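Local coordinates for protein Rio2 kinase (Chaetomium thermophilum, PDB 4GYI) that binds ADP and magnesium and forms a phosphoaspartate as an atypical RIO-type kinase, probably a serine/threonine kinase, with an ATPase-dependent role on the maturing pre-40S ribosomal subunit, at residues L85-H90 with A182-T187; R18-V23 with I38-L44. All blocks are in the same frame, centred on the assembly; numbering follows the deposited sequence.

Interaction 1: L85-H90 with A182-T187; sequences LALHTH and AQSRHT. With EDO (1,2-ethanediol), chain E.
H90 and T187 join the last helix of the Rio2 N-terminal winged-helix domain, 79-92, to the five-stranded antiparallel sheet of the RIO kinase domain, at the type II' turn S184-T187 that links its strands 180-184 and 187-191. H90 NE2 donates to T187 OG1 over 2.7 Å in a fairly straight bond (163°), the oxygen lying near the ring plane. T187 OG1 in turn donates to S184 O at 2.8 Å, on a lone pair of that carbonyl, which also takes the turn's backbone N-H from T187. With S184 O able only to accept, the hydroxyl accepts from H90 and donates to the carbonyl, consistent with a proton on H90 NE2. T187 can do this because its OG1 sits between its own backbone N and carbonyl carbon (chi1 73°), which leaves CG2 to pack on A86 CB at 3.6 Å.

R185, extended from CG to NE, reaches across to the helix at L85 and T89. Its NH1 donates to T89 OG1 at 2.8 Å, in the guanidinium plane, and more weakly to S184 OG at 3.1 Å; NE makes a salt bridge with E24 of helix 14-26. L85 CB covers one face of the group, offset toward the rim. H186 NE2 is hydrogen-bonded to D83 OD1, on the same helix 79-92. On the strand's other side, Q183 binds an ethanediol, probably from the crystallisation liquor, its NE2 donating to O2 at 3.2 Å. T89 CG2 rests 3.6 Å from S184 OG.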
loop_
_atom_site.group_PDB
_atom_site.type_symbol
_atom_site.label_atom_id
_atom_site.label_comp_id
_atom_site.label_asym_id
_atom_site.label_seq_id
_atom_site.Cartn_x
_atom_site.Cartn_y
_atom_site.Cartn_z
ATOM N N LEU A 85 -0.103 -14.043 -8.609
ATOM C CA LEU A 85 -1.548 -14.197 -8.481
ATOM C C LEU A 85 -2.258 -12.851 -8.512
ATOM O O LEU A 85 -3.289 -12.717 -9.157
ATOM C CB LEU A 85 -1.907 -14.947 -7.200
ATOM C CG LEU A 85 -1.651 -16.447 -7.254
ATOM C CD1 LEU A 85 -1.777 -17.058 -5.873
ATOM C CD2 LEU A 85 -2.617 -17.115 -8.237
ATOM N N ALA A 86 -1.704 -11.859 -7.817
ATOM C CA ALA A 86 -2.273 -10.514 -7.850
ATOM C C ALA A 86 -2.275 -9.944 -9.263
ATOM O O ALA A 86 -3.267 -9.399 -9.706
ATOM C CB ALA A 86 -1.511 -9.577 -6.907
ATOM N N LEU A 87 -1.144 -10.048 -9.954
ATOM C CA LEU A 87 -1.032 -9.528 -11.317
ATOM C C LEU A 87 -2.021 -10.199 -12.263
ATOM O O LEU A 87 -2.630 -9.546 -13.106
ATOM C CB LEU A 87 0.383 -9.714 -11.861
ATOM C CG LEU A 87 1.408 -8.636 -11.515
ATOM C CD1 LEU A 87 2.795 -9.076 -11.953
ATOM C CD2 LEU A 87 1.019 -7.322 -12.180
ATOM N N HIS A 88 -2.163 -11.509 -12.114
ATOM C CA HIS A 88 -3.074 -12.295 -12.932
ATOM C C HIS A 88 -4.507 -11.788 -12.779
ATOM O O HIS A 88 -5.250 -11.634 -13.756
ATOM C CB HIS A 88 -2.987 -13.758 -12.509
ATOM C CG HIS A 88 -3.577 -14.704 -13.499
ATOM N ND1 HIS A 88 -3.032 -14.904 -14.750
ATOM C CD2 HIS A 88 -4.671 -15.496 -13.431
ATOM C CE1 HIS A 88 -3.762 -15.785 -15.408
ATOM N NE2 HIS A 88 -4.761 -16.162 -14.630
ATOM N N THR A 89 -4.884 -11.514 -11.538
ATOM C CA THR A 89 -6.202 -10.983 -11.248
ATOM C C THR A 89 -6.372 -9.605 -11.888
ATOM O O THR A 89 -7.407 -9.328 -12.497
ATOM C CB THR A 89 -6.442 -10.920 -9.729
ATOM O OG1 THR A 89 -6.448 -12.250 -9.211
ATOM C CG2 THR A 89 -7.768 -10.252 -9.394
ATOM N N HIS A 90 -5.359 -8.749 -11.770
ATOM C CA HIS A 90 -5.439 -7.430 -12.404
ATOM C C HIS A 90 -5.512 -7.549 -13.935
ATOM O O HIS A 90 -6.216 -6.786 -14.585
ATOM C CB HIS A 90 -4.250 -6.550 -12.024
ATOM C CG HIS A 90 -4.222 -6.144 -10.586
ATOM N ND1 HIS A 90 -5.289 -5.531 -9.964
ATOM C CD2 HIS A 90 -3.245 -6.240 -9.652
ATOM C CE1 HIS A 90 -4.974 -5.280 -8.705
ATOM N NE2 HIS A 90 -3.740 -5.701 -8.488
ATOM N N ALA A 182 -8.219 -0.376 -8.521
ATOM C CA ALA A 182 -8.548 -1.762 -8.218
ATOM C C ALA A 182 -7.692 -2.233 -7.072
ATOM O O ALA A 182 -6.702 -1.599 -6.745
ATOM C CB ALA A 182 -8.325 -2.640 -9.432
ATOM N N GLN A 183 -8.059 -3.353 -6.467
ATOM C CA GLN A 183 -7.280 -3.867 -5.348
ATOM C C GLN A 183 -7.309 -5.382 -5.386
ATOM O O GLN A 183 -8.373 -5.976 -5.526
ATOM C CB GLN A 183 -7.845 -3.337 -4.018
ATOM C CG GLN A 183 -7.044 -3.734 -2.783
ATOM C CD GLN A 183 -7.429 -5.101 -2.240
ATOM O OE1 GLN A 183 -8.609 -5.419 -2.121
ATOM N NE2 GLN A 183 -6.430 -5.919 -1.925
ATOM N N SER A 184 -6.153 -6.020 -5.282
ATOM C CA SER A 184 -6.152 -7.475 -5.175
ATOM C C SER A 184 -5.088 -7.941 -4.203
ATOM O O SER A 184 -3.922 -7.589 -4.347
ATOM C CB SER A 184 -5.946 -8.130 -6.537
ATOM O OG SER A 184 -5.888 -9.547 -6.409
ATOM N N ARG A 185 -5.492 -8.722 -3.203
ATOM C CA ARG A 185 -4.548 -9.240 -2.219
ATOM C C ARG A 185 -3.733 -8.100 -1.569
ATOM O O ARG A 185 -4.304 -7.184 -0.967
ATOM C CB ARG A 185 -3.653 -10.308 -2.862
ATOM C CG ARG A 185 -4.436 -11.505 -3.353
ATOM C CD ARG A 185 -3.666 -12.266 -4.412
ATOM N NE ARG A 185 -4.319 -13.510 -4.824
ATOM C CZ ARG A 185 -5.115 -13.626 -5.886
ATOM N NH1 ARG A 185 -5.390 -12.574 -6.648
ATOM N NH2 ARG A 185 -5.639 -14.791 -6.179
ATOM N N HIS A 186 -2.413 -8.131 -1.732
ATOM C CA HIS A 186 -1.540 -7.105 -1.149
ATOM C C HIS A 186 -1.249 -5.924 -2.092
ATOM O O HIS A 186 -0.284 -5.175 -1.886
ATOM C CB HIS A 186 -0.214 -7.724 -0.689
ATOM C CG HIS A 186 0.557 -8.419 -1.780
ATOM N ND1 HIS A 186 -0.046 -9.182 -2.759
ATOM C CD2 HIS A 186 1.888 -8.489 -2.021
ATOM C CE1 HIS A 186 0.878 -9.690 -3.557
ATOM N NE2 HIS A 186 2.059 -9.278 -3.139
ATOM N N THR A 187 -2.063 -5.753 -3.126
ATOM C CA THR A 187 -1.703 -4.792 -4.165
ATOM C C THR A 187 -2.794 -3.778 -4.430
ATOM O O THR A 187 -3.973 -4.051 -4.212
ATOM C CB THR A 187 -1.319 -5.492 -5.499
ATOM O OG1 THR A 187 -2.496 -6.019 -6.132
ATOM C CG2 THR A 187 -0.350 -6.614 -5.241
HETATM C C1 EDO E . -7.858 -10.922 -2.171
HETATM O O1 EDO E . -7.553 -11.018 -0.767
HETATM C C2 EDO E . -8.521 -9.585 -2.481
HETATM O O2 EDO E . -8.130 -8.596 -1.515
#

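Interaction 2: R18-V23 with I38-L44; sequences RVLTAV and IEKIARL
R18 reaches from helix 14-26 to A42 and L44 of segment 38-44. From CB the chain leaves anti to the backbone N (chi1 -166°) and stays extended to NE. CG passes 4.0 Å from A42 O, and CD comes closer to the same oxygen. NE then donates to A42 O at 3.2 Å, a bent bond (141°) in the guanidinium plane, although the donor stands well above the plane of the carbonyl. NE also has a long, weak ion pair with E15. L44 CD1 lies over the centre of the guanidinium, 3.6 Å above its plane, where it meets CZ and NH1, while NH2 lies 3.4 Å from L44 CA; the two side chains cross at about a right angle.

Beside this polar contact the two helices of the Rio2 N-terminal winged-helix domain cross, the axes of their short segments at 115° and 8.5 Å apart. The close approach is possible where small residues face each other: A22 CB lies 3.8 Å from A42 CB and 3.7 Å from I41 CG2. V19 and V23, one turn apart, receive I38 from the other helix. The I38 CG2 branch meets V19 CG1, and CD1, at the end of the other branch, reaches V23 CG2 at 3.5 Å. V19 also packs on helix 51-60, through V51, S54, I55 and L58, whereas V23 leans on I64 of strand 64-68.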
loop_
_atom_site.group_PDB
_atom_site.type_symbol
_atom_site.label_atom_id
_atom_site.label_comp_id
_atom_site.label_asym_id
_atom_site.label_seq_id
_atom_site.Cartn_x
_atom_site.Cartn_y
_atom_site.Cartn_z
ATOM N N ARG A 18 -4.061 -22.470 -12.265
ATOM C CA ARG A 18 -5.041 -23.185 -11.461
ATOM C C ARG A 18 -4.405 -23.863 -10.240
ATOM O O ARG A 18 -4.976 -23.865 -9.153
ATOM C CB ARG A 18 -5.755 -24.214 -12.339
ATOM C CG ARG A 18 -7.007 -24.791 -11.720
ATOM C CD ARG A 18 -7.726 -25.755 -12.675
ATOM N NE ARG A 18 -9.036 -26.119 -12.146
ATOM C CZ ARG A 18 -10.146 -25.427 -12.382
ATOM N NH1 ARG A 18 -10.099 -24.352 -13.160
ATOM N NH2 ARG A 18 -11.303 -25.813 -11.854
ATOM N N VAL A 19 -3.224 -24.439 -10.433
ATOM C CA VAL A 19 -2.477 -25.072 -9.351
ATOM C C VAL A 19 -1.907 -24.023 -8.382
ATOM O O VAL A 19 -1.984 -24.188 -7.160
ATOM C CB VAL A 19 -1.351 -25.974 -9.912
ATOM C CG1 VAL A 19 -0.468 -26.506 -8.799
ATOM C CG2 VAL A 19 -1.954 -27.128 -10.685
ATOM N N LEU A 20 -1.345 -22.947 -8.931
ATOM C CA LEU A 20 -0.898 -21.832 -8.116
ATOM C C LEU A 20 -2.056 -21.321 -7.258
ATOM O O LEU A 20 -1.911 -21.140 -6.051
ATOM C CB LEU A 20 -0.324 -20.703 -8.985
ATOM C CG LEU A 20 0.400 -19.599 -8.214
ATOM C CD1 LEU A 20 1.507 -20.219 -7.360
ATOM C CD2 LEU A 20 0.972 -18.487 -9.156
ATOM N N THR A 21 -3.207 -21.107 -7.882
ATOM C CA THR A 21 -4.391 -20.637 -7.164
ATOM C C THR A 21 -4.834 -21.635 -6.093
ATOM O O THR A 21 -5.256 -21.250 -5.001
ATOM C CB THR A 21 -5.558 -20.404 -8.138
ATOM O OG1 THR A 21 -5.176 -19.427 -9.119
ATOM C CG2 THR A 21 -6.802 -19.924 -7.393
ATOM N N ALA A 22 -4.718 -22.919 -6.418
ATOM C CA ALA A 22 -5.059 -23.991 -5.488
ATOM C C ALA A 22 -4.164 -23.998 -4.256
ATOM O O ALA A 22 -4.616 -24.313 -3.155
ATOM C CB ALA A 22 -5.001 -25.359 -6.195
ATOM N N VAL A 23 -2.889 -23.682 -4.439
ATOM C CA VAL A 23 -1.983 -23.599 -3.294
ATOM C C VAL A 23 -2.391 -22.414 -2.419
ATOM O O VAL A 23 -2.413 -22.501 -1.187
ATOM C CB VAL A 23 -0.522 -23.448 -3.733
ATOM C CG1 VAL A 23 0.363 -23.185 -2.526
ATOM C CG2 VAL A 23 -0.072 -24.694 -4.485
ATOM N N ILE A 38 -3.375 -30.131 -2.787
ATOM C CA ILE A 38 -3.257 -29.277 -3.968
ATOM C C ILE A 38 -4.063 -29.942 -5.068
ATOM O O ILE A 38 -4.863 -29.298 -5.751
ATOM C CB ILE A 38 -1.811 -29.186 -4.497
ATOM C CG1 ILE A 38 -0.795 -29.101 -3.357
ATOM C CG2 ILE A 38 -1.675 -28.040 -5.515
ATOM C CD1 ILE A 38 -0.622 -27.753 -2.773
ATOM N N GLU A 39 -3.839 -31.248 -5.224
ATOM C CA GLU A 39 -4.504 -32.040 -6.258
ATOM C C GLU A 39 -6.016 -31.920 -6.148
ATOM O O GLU A 39 -6.694 -31.661 -7.140
ATOM C CB GLU A 39 -4.085 -33.513 -6.185
ATOM C CG GLU A 39 -2.614 -33.784 -6.482
ATOM C CD GLU A 39 -2.250 -35.263 -6.363
ATOM O OE1 GLU A 39 -1.285 -35.585 -5.637
ATOM O OE2 GLU A 39 -2.924 -36.105 -6.998
ATOM N N LYS A 40 -6.541 -32.084 -4.938
ATOM C CA LYS A 40 -7.982 -32.033 -4.735
ATOM C C LYS A 40 -8.550 -30.655 -5.065
ATOM O O LYS A 40 -9.485 -30.536 -5.847
ATOM C CB LYS A 40 -8.348 -32.431 -3.301
ATOM C CG LYS A 40 -9.732 -31.964 -2.876
ATOM C CD LYS A 40 -10.294 -32.815 -1.748
ATOM C CE LYS A 40 -11.570 -32.202 -1.190
ATOM N NZ LYS A 40 -12.430 -31.648 -2.274
ATOM N N ILE A 41 -7.976 -29.612 -4.475
ATOM C CA ILE A 41 -8.421 -28.248 -4.740
ATOM C C ILE A 41 -8.281 -27.898 -6.222
ATOM O O ILE A 41 -9.178 -27.286 -6.806
ATOM C CB ILE A 41 -7.635 -27.229 -3.889
ATOM C CG1 ILE A 41 -7.846 -27.509 -2.404
ATOM C CG2 ILE A 41 -8.058 -25.803 -4.224
ATOM C CD1 ILE A 41 -6.992 -26.649 -1.518
ATOM N N ALA A 42 -7.170 -28.310 -6.835
ATOM C CA ALA A 42 -6.914 -28.007 -8.251
ATOM C C ALA A 42 -7.799 -28.762 -9.246
ATOM O O ALA A 42 -7.751 -28.482 -10.455
ATOM C CB ALA A 42 -5.444 -28.239 -8.595
ATOM N N ARG A 43 -8.587 -29.716 -8.751
ATOM C CA ARG A 43 -9.404 -30.558 -9.630
ATOM C C ARG A 43 -10.335 -29.734 -10.527
ATOM O O ARG A 43 -11.263 -29.074 -10.055
ATOM C CB ARG A 43 -10.159 -31.640 -8.839
ATOM C CG ARG A 43 -9.543 -33.036 -8.994
ATOM C CD ARG A 43 -9.872 -33.984 -7.837
ATOM N NE ARG A 43 -11.306 -34.081 -7.584
ATOM C CZ ARG A 43 -11.836 -34.359 -6.396
ATOM N NH1 ARG A 43 -11.050 -34.560 -5.343
ATOM N NH2 ARG A 43 -13.154 -34.433 -6.254
ATOM N N LEU A 44 -10.040 -29.772 -11.824
ATOM C CA LEU A 44 -10.754 -29.002 -12.835
ATOM C C LEU A 44 -12.220 -29.424 -12.913
ATOM O O LEU A 44 -13.114 -28.662 -12.531
ATOM C CB LEU A 44 -10.061 -29.171 -14.193
ATOM C CG LEU A 44 -10.726 -28.676 -15.482
ATOM C CD1 LEU A 44 -10.794 -27.170 -15.520
ATOM C CD2 LEU A 44 -9.991 -29.212 -16.711
#

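Interaction 2 closes before interaction 1 opens along the chain, and their centres lie 19 Å apart, on the same side of the chain's centre. Interaction 2 is internal to the N-terminal domain, pairing helices 14-26 and 35-42; interaction 1 joins that domain to the kinase sheet through helix 79-92. The two contacts are joined through helix 14-26, which uses V19, A22 and V23 toward helix 35-42 and L20 and T21 toward L85, with L85 CD2 3.6 Å from T21 OG1. Interaction 1 then reaches 180-184, an outermost strand of the kinase sheet, whose strands 121-127 and 187-191 carry the ADP-binding residues K125 and M190.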